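Local coordinates for protein flavoredoxin (Desulfovibrio vulgaris str. 'Miyazaki F', PDB 2D5M) that binds flavin mononucleotide and probably carries electrons as a dimeric flavoprotein of the flavin reductase-like family, at residues Phe17-Tyr22 against Asn29-Ala34; Thr67-Ser72 against Ala108-Glu113; Thr21-Ser26 against Ala53-Arg58; Ser45-Leu50 against His131-Gly136. All blocks are in the same frame, centred on the assembly; numbering follows the deposited sequence. Where two conformers were deposited one is given.

Contact 1 of 4, residues Phe17-Tyr22 against Asn29-Ala34. With FMN (flavin mononucleotide), chain E.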
# COMPACT_ATOMS: atom_id res chain seq x y z
N PHE A 17 -2.98 -5.71 6.38
CA PHE A 17 -3.69 -6.87 5.89
C PHE A 17 -3.51 -8.05 6.84
O PHE A 17 -2.40 -8.38 7.19
CB PHE A 17 -3.13 -7.26 4.53
CG PHE A 17 -3.41 -6.25 3.40
CD1 PHE A 17 -2.61 -6.30 2.26
CD2 PHE A 17 -4.44 -5.31 3.43
CE1 PHE A 17 -2.80 -5.50 1.16
CE2 PHE A 17 -4.64 -4.49 2.29
CZ PHE A 17 -3.85 -4.58 1.16
N LEU A 18 -4.59 -8.76 7.16
CA LEU A 18 -4.44 -10.02 7.85
C LEU A 18 -4.52 -11.16 6.82
O LEU A 18 -5.57 -11.40 6.20
CB LEU A 18 -5.43 -10.26 8.96
CG LEU A 18 -5.14 -9.41 10.22
CD1 LEU A 18 -5.45 -7.95 9.94
CD2 LEU A 18 -5.86 -10.00 11.42
N VAL A 19 -3.40 -11.82 6.61
CA VAL A 19 -3.25 -12.88 5.61
C VAL A 19 -3.67 -14.18 6.25
O VAL A 19 -3.07 -14.61 7.25
CB VAL A 19 -1.81 -12.95 5.11
CG1 VAL A 19 -1.67 -14.08 4.12
CG2 VAL A 19 -1.38 -11.63 4.45
N GLY A 20 -4.72 -14.80 5.70
CA GLY A 20 -5.34 -16.00 6.28
C GLY A 20 -4.98 -17.22 5.48
O GLY A 20 -5.00 -17.22 4.24
N THR A 21 -4.69 -18.32 6.17
CA THR A 21 -4.30 -19.59 5.57
C THR A 21 -4.75 -20.78 6.43
O THR A 21 -5.13 -20.61 7.59
CB THR A 21 -2.76 -19.69 5.45
OG1 THR A 21 -2.16 -19.55 6.74
CG2 THR A 21 -2.16 -18.70 4.45
N TYR A 22 -4.72 -21.96 5.82
CA TYR A 22 -4.80 -23.22 6.54
C TYR A 22 -3.45 -23.93 6.49
O TYR A 22 -2.82 -24.00 5.43
CB TYR A 22 -5.84 -24.15 5.90
CG TYR A 22 -7.27 -23.76 6.06
CD1 TYR A 22 -7.86 -23.61 7.28
CD2 TYR A 22 -8.06 -23.52 4.90
CE1 TYR A 22 -9.21 -23.23 7.41
CE2 TYR A 22 -9.38 -23.15 5.03
CZ TYR A 22 -9.97 -23.02 6.28
OH TYR A 22 -11.27 -22.64 6.36
N ASN A 29 -5.10 -19.81 10.32
CA ASN A 29 -4.14 -18.82 10.81
C ASN A 29 -4.37 -17.47 10.14
O ASN A 29 -4.97 -17.39 9.08
CB ASN A 29 -2.73 -19.28 10.52
CG ASN A 29 -1.66 -18.56 11.33
OD1 ASN A 29 -1.93 -18.07 12.44
ND2 ASN A 29 -0.44 -18.53 10.80
N ILE A 30 -3.88 -16.43 10.82
CA ILE A 30 -3.80 -15.10 10.30
C ILE A 30 -2.49 -14.50 10.78
O ILE A 30 -2.09 -14.73 11.93
CB ILE A 30 -4.96 -14.18 10.77
CG1 ILE A 30 -5.39 -14.47 12.22
CG2 ILE A 30 -6.12 -14.23 9.78
CD1 ILE A 30 -6.39 -13.50 12.84
N MET A 31 -1.86 -13.71 9.91
CA MET A 31 -0.70 -12.89 10.25
C MET A 31 -0.91 -11.50 9.71
O MET A 31 -1.69 -11.30 8.78
CB MET A 31 0.62 -13.49 9.79
CG MET A 31 0.71 -13.73 8.30
SD MET A 31 1.12 -12.28 7.32
CE MET A 31 2.88 -12.10 7.62
N ALA A 32 -0.23 -10.50 10.27
CA ALA A 32 -0.29 -9.14 9.76
C ALA A 32 0.79 -8.88 8.71
O ALA A 32 1.97 -9.26 8.89
CB ALA A 32 -0.09 -8.17 10.91
N ALA A 33 0.40 -8.21 7.65
CA ALA A 33 1.32 -7.83 6.56
C ALA A 33 1.05 -6.38 6.16
O ALA A 33 -0.07 -6.06 5.78
CB ALA A 33 1.20 -8.72 5.37
N ALA A 34 2.09 -5.56 6.19
CA ALA A 34 2.04 -4.21 5.66
C ALA A 34 2.89 -4.03 4.41
O ALA A 34 2.73 -3.03 3.70
CB ALA A 34 2.49 -3.20 6.71
N1 FMN E . 5.77 -10.04 8.41
C2 FMN E . 6.02 -10.30 7.09
O2 FMN E . 6.65 -11.31 6.75
N3 FMN E . 5.58 -9.38 6.13
C4 FMN E . 4.94 -8.20 6.41
O4 FMN E . 4.59 -7.44 5.48
C4A FMN E . 4.72 -7.91 7.78
N5 FMN E . 4.15 -6.73 8.13
C5A FMN E . 3.82 -6.59 9.45
C6 FMN E . 3.19 -5.38 9.84
C7 FMN E . 2.77 -5.13 11.14
C7M FMN E . 2.14 -3.82 11.56
C8 FMN E . 2.97 -6.19 12.11
C8M FMN E . 2.44 -5.99 13.52
C9 FMN E . 3.65 -7.34 11.76
C9A FMN E . 4.08 -7.56 10.46
N10 FMN E . 4.80 -8.71 10.05
C10 FMN E . 5.08 -8.92 8.72
C1' FMN E . 5.19 -9.73 11.06
C2' FMN E . 4.29 -10.96 11.04
O2' FMN E . 2.90 -10.61 11.06
C3' FMN E . 4.59 -11.80 12.28
O3' FMN E . 5.92 -12.34 12.10
C4' FMN E . 3.59 -12.91 12.55
O4' FMN E . 3.83 -13.35 13.92
C5' FMN E . 3.72 -14.08 11.64
O5' FMN E . 2.71 -15.07 12.03
P FMN E . 2.79 -16.59 11.52
O1P FMN E . 4.14 -17.18 11.97
O2P FMN E . 2.66 -16.65 10.02
O3P FMN E . 1.61 -17.19 12.26
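Six backbone hydrogen bonds join Phe17-Tyr22 to Asn29-Ala34, paired as Phe17 with Ala33, Val19 with Met31 and Thr21 with Asn29. Among the shortest is Val19 N to Met31 O at 2.8 Å. In the non-hydrogen-bonded pairs the CA atoms of Leu18, Gly20, Ile30 and Ala32 lean on carbonyl oxygens instead. Residues 29-34 also hold the cofactor. Asn29 ND2 gives FMN O3P an almost straight bond of 2.9 Å (175°), Ala32 O accepts from FMN O2' at 2.7 Å, and Ala34 N donates to FMN N5 at 3.1 Å. Met31, bent at chi2 and chi3, lays SD 3.7 Å from Val19 CB and carries CE to within 3.6 Å of FMN N1. Val19 CG2 also meets Ala33 CB at 4.0 Å, on the same face as Met31. On the other face, Leu18 CD2 touches Ile30 CD1 at 3.8 Å, the two side chains crossing at a slant. Helix 55-63 covers the Thr21 and Met31 side, and Phe17 packs on Tyr12 of the second subunit. This is an antiparallel beta hairpin whose second strand, with Ala34 just after it, forms a wall of the FMN pocket.

Contact 2 of 4, residues Thr67-Ser72 against Ala108-Glu113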
# COMPACT_ATOMS: atom_id res chain seq x y z
N THR A 67 -6.19 -15.65 2.04
CA THR A 67 -7.11 -14.55 2.06
C THR A 67 -6.41 -13.31 2.64
O THR A 67 -5.38 -13.43 3.29
CB THR A 67 -8.36 -14.84 2.92
OG1 THR A 67 -7.93 -14.95 4.26
CG2 THR A 67 -9.07 -16.08 2.43
N ILE A 68 -7.02 -12.14 2.41
CA ILE A 68 -6.70 -10.91 3.09
C ILE A 68 -7.98 -10.41 3.73
O ILE A 68 -8.95 -10.15 3.05
CB ILE A 68 -6.07 -9.89 2.13
CG1 ILE A 68 -4.65 -10.34 1.76
CG2 ILE A 68 -6.10 -8.47 2.75
CD1 ILE A 68 -4.03 -9.58 0.62
N SER A 69 -7.93 -10.26 5.04
CA SER A 69 -9.03 -9.67 5.78
C SER A 69 -8.59 -8.30 6.28
O SER A 69 -7.47 -8.14 6.79
CB SER A 69 -9.44 -10.56 6.95
OG SER A 69 -9.84 -11.84 6.54
N ILE A 70 -9.46 -7.30 6.12
CA ILE A 70 -9.11 -5.92 6.44
C ILE A 70 -9.80 -5.55 7.76
O ILE A 70 -11.01 -5.55 7.82
CB ILE A 70 -9.50 -5.01 5.29
CG1 ILE A 70 -8.69 -5.40 4.05
CG2 ILE A 70 -9.30 -3.55 5.64
CD1 ILE A 70 -8.71 -4.62 2.83
N PRO A 71 -9.01 -5.29 8.81
CA PRO A 71 -9.64 -5.00 10.12
C PRO A 71 -10.23 -3.58 10.09
O PRO A 71 -9.67 -2.65 9.49
CB PRO A 71 -8.49 -5.04 11.10
CG PRO A 71 -7.30 -4.69 10.27
CD PRO A 71 -7.55 -5.27 8.87
N SER A 72 -11.29 -3.38 10.83
CA SER A 72 -11.83 -2.10 11.23
C SER A 72 -11.16 -1.72 12.55
O SER A 72 -10.44 -2.52 13.18
CB SER A 72 -13.32 -2.11 11.41
OG SER A 72 -13.66 -3.07 12.36
N ALA A 108 -8.59 -21.36 1.92
CA ALA A 108 -8.07 -20.51 3.00
C ALA A 108 -9.22 -19.91 3.76
O ALA A 108 -10.27 -19.63 3.17
CB ALA A 108 -7.17 -19.41 2.47
N PRO A 109 -9.04 -19.65 5.05
CA PRO A 109 -10.06 -18.97 5.84
C PRO A 109 -9.89 -17.44 5.80
O PRO A 109 -8.74 -16.99 5.64
CB PRO A 109 -9.79 -19.45 7.26
CG PRO A 109 -8.27 -19.54 7.27
CD PRO A 109 -7.88 -19.96 5.87
N TYR A 110 -10.97 -16.72 6.01
CA TYR A 110 -10.90 -15.28 6.28
C TYR A 110 -11.51 -15.01 7.65
O TYR A 110 -12.10 -15.88 8.29
CB TYR A 110 -11.51 -14.45 5.20
CG TYR A 110 -12.99 -14.62 4.94
CD1 TYR A 110 -13.93 -13.89 5.61
CD2 TYR A 110 -13.46 -15.53 4.01
CE1 TYR A 110 -15.30 -14.04 5.37
CE2 TYR A 110 -14.80 -15.66 3.75
CZ TYR A 110 -15.71 -14.93 4.44
OH TYR A 110 -17.07 -15.05 4.18
N VAL A 111 -11.38 -13.76 8.11
CA VAL A 111 -11.85 -13.39 9.44
C VAL A 111 -13.30 -12.91 9.35
O VAL A 111 -13.56 -11.83 8.78
CB VAL A 111 -10.98 -12.31 10.10
CG1 VAL A 111 -11.48 -12.08 11.51
CG2 VAL A 111 -9.51 -12.71 10.10
N GLY A 112 -14.22 -13.64 9.88
CA GLY A 112 -15.63 -13.33 9.68
C GLY A 112 -16.05 -12.00 10.26
O GLY A 112 -16.94 -11.34 9.72
N GLU A 113 -15.44 -11.59 11.36
CA GLU A 113 -15.83 -10.38 12.03
C GLU A 113 -15.41 -9.13 11.30
O GLU A 113 -15.91 -8.04 11.63
CB GLU A 113 -15.21 -10.34 13.45
CG GLU A 113 -15.77 -11.33 14.44
CD GLU A 113 -15.42 -12.75 14.24
OE1 GLU A 113 -14.46 -13.08 13.52
OE2 GLU A 113 -16.10 -13.60 14.88
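Two hydrogen bonds, each using a side-chain hydroxyl of Thr67-Ser72, fasten Ala108-Glu113 to this strand. Thr67 OG1 donates to Pro109 O at 2.6 Å, tilted from the carbonyl plane; it reaches that oxygen from a position between its own backbone N and carbonyl carbon (chi1 66°). Ser69 OG works the other way, accepting from Val111 N at 2.9 Å with a nearly straight N-H...O angle of 171°. Van der Waals contacts surround the hydroxyls. Thr67 CG2 touches Ala108 CB at 3.8 Å, Tyr110 CB lies 3.4 Å from Ser69 OG, and Val111 CG2 rests 3.8 Å from Ser69 CB. The Tyr110 side chain leads away, packing on Val101 and Ala117 of its own chain and on Lys2 of the second subunit. As for the backbones, the strand axes run almost parallel, 5° apart, yet 6.4 Å separates them and no main-chain hydrogen bond passes between them. Thr67 and Ser69 instead pair through their main chains with Gly20 and Leu18. The contact is therefore face packing, in which the small two-stranded sheet of 100-102 and 109-111 is laid against the large antiparallel sheet through serine and threonine hydroxyls.

Contact 3 of 4, residues Thr21-Ser26 against Ala53-Arg58. With FMN (flavin mononucleotide), chain E.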
# COMPACT_ATOMS: atom_id res chain seq x y z
N THR A 21 -4.69 -18.32 6.17
CA THR A 21 -4.30 -19.59 5.57
C THR A 21 -4.75 -20.78 6.43
O THR A 21 -5.13 -20.61 7.59
CB THR A 21 -2.76 -19.69 5.45
OG1 THR A 21 -2.16 -19.55 6.74
CG2 THR A 21 -2.16 -18.70 4.45
N TYR A 22 -4.72 -21.96 5.82
CA TYR A 22 -4.80 -23.22 6.54
C TYR A 22 -3.45 -23.93 6.49
O TYR A 22 -2.82 -24.00 5.43
CB TYR A 22 -5.84 -24.15 5.90
CG TYR A 22 -7.27 -23.76 6.06
CD1 TYR A 22 -7.86 -23.61 7.28
CD2 TYR A 22 -8.06 -23.52 4.90
CE1 TYR A 22 -9.21 -23.23 7.41
CE2 TYR A 22 -9.38 -23.15 5.03
CZ TYR A 22 -9.97 -23.02 6.28
OH TYR A 22 -11.27 -22.64 6.36
N ASP A 23 -3.00 -24.49 7.62
CA ASP A 23 -1.82 -25.33 7.61
C ASP A 23 -2.18 -26.73 7.14
O ASP A 23 -3.30 -27.02 6.72
CB ASP A 23 -1.07 -25.30 8.94
CG ASP A 23 -1.63 -26.21 10.04
OD1 ASP A 23 -2.70 -26.84 9.86
OD2 ASP A 23 -0.96 -26.26 11.08
N ARG A 24 -1.19 -27.61 7.18
CA ARG A 24 -1.37 -28.97 6.63
C ARG A 24 -2.41 -29.79 7.38
O ARG A 24 -2.95 -30.73 6.76
CB ARG A 24 -0.04 -29.68 6.59
CG ARG A 24 0.52 -29.97 7.99
CD ARG A 24 2.05 -30.30 7.83
NE ARG A 24 2.68 -30.50 9.11
CZ ARG A 24 3.02 -29.51 9.91
NH1 ARG A 24 2.84 -28.22 9.61
NH2 ARG A 24 3.60 -29.80 11.08
N ASP A 25 -2.69 -29.42 8.60
CA ASP A 25 -3.70 -30.08 9.44
C ASP A 25 -4.99 -29.27 9.49
O ASP A 25 -5.82 -29.56 10.33
CB ASP A 25 -3.13 -30.27 10.85
CG ASP A 25 -1.96 -31.23 10.84
OD1 ASP A 25 -2.24 -32.31 10.28
OD2 ASP A 25 -0.86 -30.90 11.35
N SER A 26 -5.15 -28.32 8.57
CA SER A 26 -6.36 -27.51 8.41
C SER A 26 -6.56 -26.58 9.57
O SER A 26 -7.67 -26.06 9.83
CB SER A 26 -7.60 -28.39 8.18
OG SER A 26 -7.48 -29.08 6.95
N ALA A 53 10.44 -17.29 7.61
CA ALA A 53 10.30 -17.72 8.98
C ALA A 53 8.85 -17.79 9.41
O ALA A 53 8.53 -18.41 10.43
CB ALA A 53 11.06 -16.80 9.93
N THR A 54 7.93 -17.11 8.71
CA THR A 54 6.55 -17.11 9.16
C THR A 54 5.89 -18.48 8.88
O THR A 54 6.19 -19.14 7.89
CB THR A 54 5.72 -16.01 8.52
OG1 THR A 54 5.60 -16.22 7.14
CG2 THR A 54 6.28 -14.65 8.76
N TYR A 55 5.01 -18.87 9.79
CA TYR A 55 4.28 -20.13 9.57
C TYR A 55 3.40 -20.00 8.32
O TYR A 55 3.20 -20.94 7.54
CB TYR A 55 3.50 -20.47 10.82
CG TYR A 55 2.94 -21.87 10.89
CD1 TYR A 55 3.82 -22.95 10.86
CD2 TYR A 55 1.60 -22.15 10.98
CE1 TYR A 55 3.41 -24.26 10.93
CE2 TYR A 55 1.13 -23.46 11.06
CZ TYR A 55 2.02 -24.52 11.02
OH TYR A 55 1.64 -25.84 11.09
N THR A 56 2.84 -18.81 8.11
CA THR A 56 2.01 -18.53 6.96
C THR A 56 2.70 -18.79 5.64
O THR A 56 2.09 -19.29 4.70
CB THR A 56 1.55 -17.05 7.04
OG1 THR A 56 0.73 -16.91 8.21
CG2 THR A 56 0.74 -16.63 5.86
N TYR A 57 3.94 -18.51 5.48
CA TYR A 57 4.77 -18.74 4.33
C TYR A 57 4.63 -20.21 3.94
O TYR A 57 4.40 -20.56 2.78
CB TYR A 57 6.23 -18.31 4.57
CG TYR A 57 7.16 -18.54 3.40
CD1 TYR A 57 7.62 -17.49 2.66
CD2 TYR A 57 7.66 -19.77 3.04
CE1 TYR A 57 8.49 -17.65 1.59
CE2 TYR A 57 8.50 -19.97 2.00
CZ TYR A 57 8.92 -18.89 1.27
OH TYR A 57 9.80 -19.09 0.20
N ARG A 58 4.89 -21.07 4.92
CA ARG A 58 4.82 -22.51 4.68
C ARG A 58 3.43 -22.86 4.18
O ARG A 58 3.27 -23.57 3.18
CB ARG A 58 5.16 -23.27 5.94
CG ARG A 58 5.00 -24.80 5.75
CD ARG A 58 5.40 -25.54 7.02
NE ARG A 58 5.17 -26.96 6.84
CZ ARG A 58 5.60 -27.89 7.71
NH1 ARG A 58 6.24 -27.46 8.79
NH2 ARG A 58 5.36 -29.18 7.48
N1 FMN E . 5.77 -10.04 8.41
C2 FMN E . 6.02 -10.30 7.09
O2 FMN E . 6.65 -11.31 6.75
N3 FMN E . 5.58 -9.38 6.13
C4 FMN E . 4.94 -8.20 6.41
O4 FMN E . 4.59 -7.44 5.48
C4A FMN E . 4.72 -7.91 7.78
N5 FMN E . 4.15 -6.73 8.13
C5A FMN E . 3.82 -6.59 9.45
C6 FMN E . 3.19 -5.38 9.84
C7 FMN E . 2.77 -5.13 11.14
C7M FMN E . 2.14 -3.82 11.56
C8 FMN E . 2.97 -6.19 12.11
C8M FMN E . 2.44 -5.99 13.52
C9 FMN E . 3.65 -7.34 11.76
C9A FMN E . 4.08 -7.56 10.46
N10 FMN E . 4.80 -8.71 10.05
C10 FMN E . 5.08 -8.92 8.72
C1' FMN E . 5.19 -9.73 11.06
C2' FMN E . 4.29 -10.96 11.04
O2' FMN E . 2.90 -10.61 11.06
C3' FMN E . 4.59 -11.80 12.28
O3' FMN E . 5.92 -12.34 12.10
C4' FMN E . 3.59 -12.91 12.55
O4' FMN E . 3.83 -13.35 13.92
C5' FMN E . 3.72 -14.08 11.64
O5' FMN E . 2.71 -15.07 12.03
P FMN E . 2.79 -16.59 11.52
O1P FMN E . 4.14 -17.18 11.97
O2P FMN E . 2.66 -16.65 10.02
O3P FMN E . 1.61 -17.19 12.26
O HOH W 1 -1.97 -17.14 7.93
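The phosphate end of the FMN site is built on the start of helix 55-63, which here lies against the turn following strand 14-22. Tyr55 meets that turn through its hydroxyl: OH donates to Asp23 OD2 at 2.6 Å, reaching the carboxylate on its anti side, while OD2 lies in plane at the ring edge. Carboxylate and ring are turned 69° from each other. With CG anti to the backbone N (chi1 -167°), the tyrosine side chain extends to Asp23. Asp23 OD2 also forms a salt bridge with Arg27, and OD1 accepts from Asp25 N, making an Asx turn within the type I turn from Asp23 to Ser26. Arg24 NH1 adds a weak bond of 3.0 Å to Tyr55 OH. The Arg24 guanidinium lies flat on that of Arg58, planes 7° apart and centres 3.8 Å apart; the bridge from Arg58 NE to Glu62 and the nearby Asp25 carboxylate would probably ease the like charges. Deeper in, Thr21 CG2 touches Thr56 CG2 at 3.8 Å, and a water links the hydroxyls of these two threonines, donating to Thr56 OG1. That same OG1 donates to FMN O2P at 2.7 Å, joined by Thr56 N, while Tyr55 N reaches O1P at 2.9 Å. Thr54, at the N-cap, closes the first turn by accepting from Tyr57 N. The helix dipole would favour the phosphate charge: this is phosphate binding at a helix N terminus, with the Asp23-Ser26 beta turn packed against the helix's first turn.

Contact 4 of 4, residues Ser45-Leu50 against His131-Gly136. With ZN (zinc ion), chain D; FMN (flavin mononucleotide), chain E.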
# COMPACT_ATOMS: atom_id res chain seq x y z
N SER A 45 -4.70 -8.48 -8.83
CA SER A 45 -3.73 -9.18 -8.00
C SER A 45 -3.18 -8.32 -6.89
O SER A 45 -3.08 -7.10 -7.06
CB SER A 45 -2.52 -9.63 -8.84
OG SER A 45 -2.82 -10.44 -9.95
N ILE A 46 -2.81 -8.96 -5.78
CA ILE A 46 -2.13 -8.35 -4.66
C ILE A 46 -0.82 -9.07 -4.44
O ILE A 46 -0.78 -10.32 -4.45
CB ILE A 46 -3.02 -8.36 -3.38
CG1 ILE A 46 -4.18 -7.40 -3.63
CG2 ILE A 46 -2.23 -8.03 -2.14
CD1 ILE A 46 -5.26 -7.45 -2.54
N ALA A 47 0.21 -8.31 -4.19
CA ALA A 47 1.54 -8.79 -3.80
C ALA A 47 1.71 -8.62 -2.31
O ALA A 47 1.39 -7.57 -1.74
CB ALA A 47 2.60 -8.02 -4.58
N VAL A 48 2.28 -9.65 -1.67
CA VAL A 48 2.56 -9.61 -0.23
C VAL A 48 3.96 -10.17 -0.02
O VAL A 48 4.28 -11.25 -0.51
CB VAL A 48 1.53 -10.41 0.57
CG1 VAL A 48 1.75 -9.98 2.02
CG2 VAL A 48 0.09 -10.22 0.14
N SER A 49 4.78 -9.44 0.68
CA SER A 49 6.14 -9.89 1.01
C SER A 49 6.12 -10.57 2.34
O SER A 49 6.05 -9.86 3.34
CB SER A 49 7.07 -8.67 1.03
OG SER A 49 7.17 -8.09 -0.23
N LEU A 50 6.19 -11.89 2.38
CA LEU A 50 6.15 -12.68 3.60
C LEU A 50 7.47 -13.40 3.79
O LEU A 50 7.95 -14.08 2.90
CB LEU A 50 5.01 -13.72 3.53
CG LEU A 50 3.60 -13.18 3.25
CD1 LEU A 50 2.52 -14.24 3.34
CD2 LEU A 50 3.29 -12.00 4.21
N HIS A 131 14.77 -10.28 -2.51
CA HIS A 131 13.34 -9.86 -2.58
C HIS A 131 12.46 -11.10 -2.71
O HIS A 131 12.74 -11.89 -3.60
CB HIS A 131 13.36 -8.86 -3.64
CG HIS A 131 12.02 -8.57 -4.19
ND1 HIS A 131 11.43 -7.41 -3.81
CD2 HIS A 131 11.24 -9.20 -5.09
CE1 HIS A 131 10.26 -7.34 -4.48
NE2 HIS A 131 10.14 -8.42 -5.23
N THR A 132 11.44 -11.23 -1.87
CA THR A 132 10.49 -12.35 -1.84
C THR A 132 9.04 -11.90 -1.80
O THR A 132 8.67 -11.12 -0.91
CB THR A 132 10.93 -13.16 -0.55
OG1 THR A 132 12.31 -13.57 -0.72
CG2 THR A 132 10.04 -14.31 -0.34
N GLN A 133 8.21 -12.35 -2.70
CA GLN A 133 6.83 -11.90 -2.72
C GLN A 133 5.95 -13.00 -3.25
O GLN A 133 6.27 -13.68 -4.22
CB GLN A 133 6.51 -10.63 -3.57
CG GLN A 133 7.26 -9.36 -3.34
CD GLN A 133 6.98 -8.60 -4.68
OE1 GLN A 133 6.19 -7.68 -4.70
NE2 GLN A 133 7.61 -9.19 -5.69
N PHE A 134 4.81 -13.14 -2.62
CA PHE A 134 3.73 -13.96 -3.15
C PHE A 134 2.74 -13.07 -3.91
O PHE A 134 2.37 -12.02 -3.38
CB PHE A 134 2.96 -14.69 -2.03
CG PHE A 134 3.72 -15.74 -1.30
CD1 PHE A 134 3.95 -15.61 0.05
CD2 PHE A 134 4.16 -16.91 -1.90
CE1 PHE A 134 4.59 -16.60 0.74
CE2 PHE A 134 4.82 -17.87 -1.16
CZ PHE A 134 5.07 -17.73 0.16
N ILE A 135 2.36 -13.48 -5.09
CA ILE A 135 1.38 -12.74 -5.89
C ILE A 135 0.13 -13.57 -5.91
O ILE A 135 0.11 -14.74 -6.39
CB ILE A 135 1.87 -12.52 -7.32
CG1 ILE A 135 3.29 -11.94 -7.37
CG2 ILE A 135 0.87 -11.66 -8.06
CD1 ILE A 135 3.41 -10.64 -6.66
N GLY A 136 -0.95 -13.02 -5.37
CA GLY A 136 -2.25 -13.67 -5.39
C GLY A 136 -3.18 -13.01 -6.37
O GLY A 136 -3.27 -11.79 -6.44
ZN ZN D . 11.80 -6.01 -2.35
N1 FMN E . 5.77 -10.04 8.41
C2 FMN E . 6.02 -10.30 7.09
O2 FMN E . 6.65 -11.31 6.75
N3 FMN E . 5.58 -9.38 6.13
C4 FMN E . 4.94 -8.20 6.41
O4 FMN E . 4.59 -7.44 5.48
C4A FMN E . 4.72 -7.91 7.78
N5 FMN E . 4.15 -6.73 8.13
C5A FMN E . 3.82 -6.59 9.45
C6 FMN E . 3.19 -5.38 9.84
C7 FMN E . 2.77 -5.13 11.14
C7M FMN E . 2.14 -3.82 11.56
C8 FMN E . 2.97 -6.19 12.11
C8M FMN E . 2.44 -5.99 13.52
C9 FMN E . 3.65 -7.34 11.76
C9A FMN E . 4.08 -7.56 10.46
N10 FMN E . 4.80 -8.71 10.05
C10 FMN E . 5.08 -8.92 8.72
C1' FMN E . 5.19 -9.73 11.06
C2' FMN E . 4.29 -10.96 11.04
O2' FMN E . 2.90 -10.61 11.06
C3' FMN E . 4.59 -11.80 12.28
O3' FMN E . 5.92 -12.34 12.10
C4' FMN E . 3.59 -12.91 12.55
O4' FMN E . 3.83 -13.35 13.92
C5' FMN E . 3.72 -14.08 11.64
O5' FMN E . 2.71 -15.07 12.03
P FMN E . 2.79 -16.59 11.52
O1P FMN E . 4.14 -17.18 11.97
O2P FMN E . 2.66 -16.65 10.02
O3P FMN E . 1.61 -17.19 12.26
O HOH W 2 13.87 -5.30 -2.84
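Thr132, which follows the zinc-binding His131, sets its carbonyl oxygen 3.4 Å from Ser49 CA and its CG2 near Leu50 O. His131 ND1 holds the zinc ion at 2.1 Å; a water and the SG atoms of Cys39 and Cys40 of the second subunit complete the four ligands. The CG of Gln133 packs on Ser49 OG, a hydroxyl hydrogen-bonded to Cys39 O of the second subunit. At Phe134 regular antiparallel pairing is in place: Phe134 N bonds to Val48 O and Val48 N to Phe134 O, both at 2.9 Å. The Phe134 ring, directed by CG anti to the carbonyl carbon (chi1 -67°), takes Leu50 CD1 at its edge, 3.8 Å from Phe134 CD1, and also meets the ring of Tyr57. Ile135 bends its chain so that CD1 presses on Ala47 CB at 3.4 Å, a tight contact, while CG2 reaches Ser45 CB. Gly136 ends the segment with a reciprocal pair of backbone bonds to Ile46. Beyond the paired strands, Ser49 O accepts from FMN N3 at 2.9 Å, nearly straight (175°). Residues at one end of the strand pair thus serve two sites: a carbonyl that accepts the flavin's N3-H, and an imidazole that shares zinc with the partner subunit.

Overall arrangement
From the N terminus, contact 1 comes first, closing the short hairpin between strands 14-22 and 28-41. Contact 3 starts from the end of the same first strand and closes a longer loop over that hairpin's second strand and strand 44-48 to reach helix 55-63. Contact 4 opens within that span, at 45-50, and closes only at 131-136, so contacts 3 and 4 cross. Contact 2, from 67-72 to 108-113, falls wholly between the two segments of contact 4. Contacts 1 and 4 lie in the large antiparallel sheet; contact 3 adds the helix and contact 2 the small sheet. Contacts 1, 3 and 4 converge on FMN, while contacts 1, 2 and 4 also reach the second subunit.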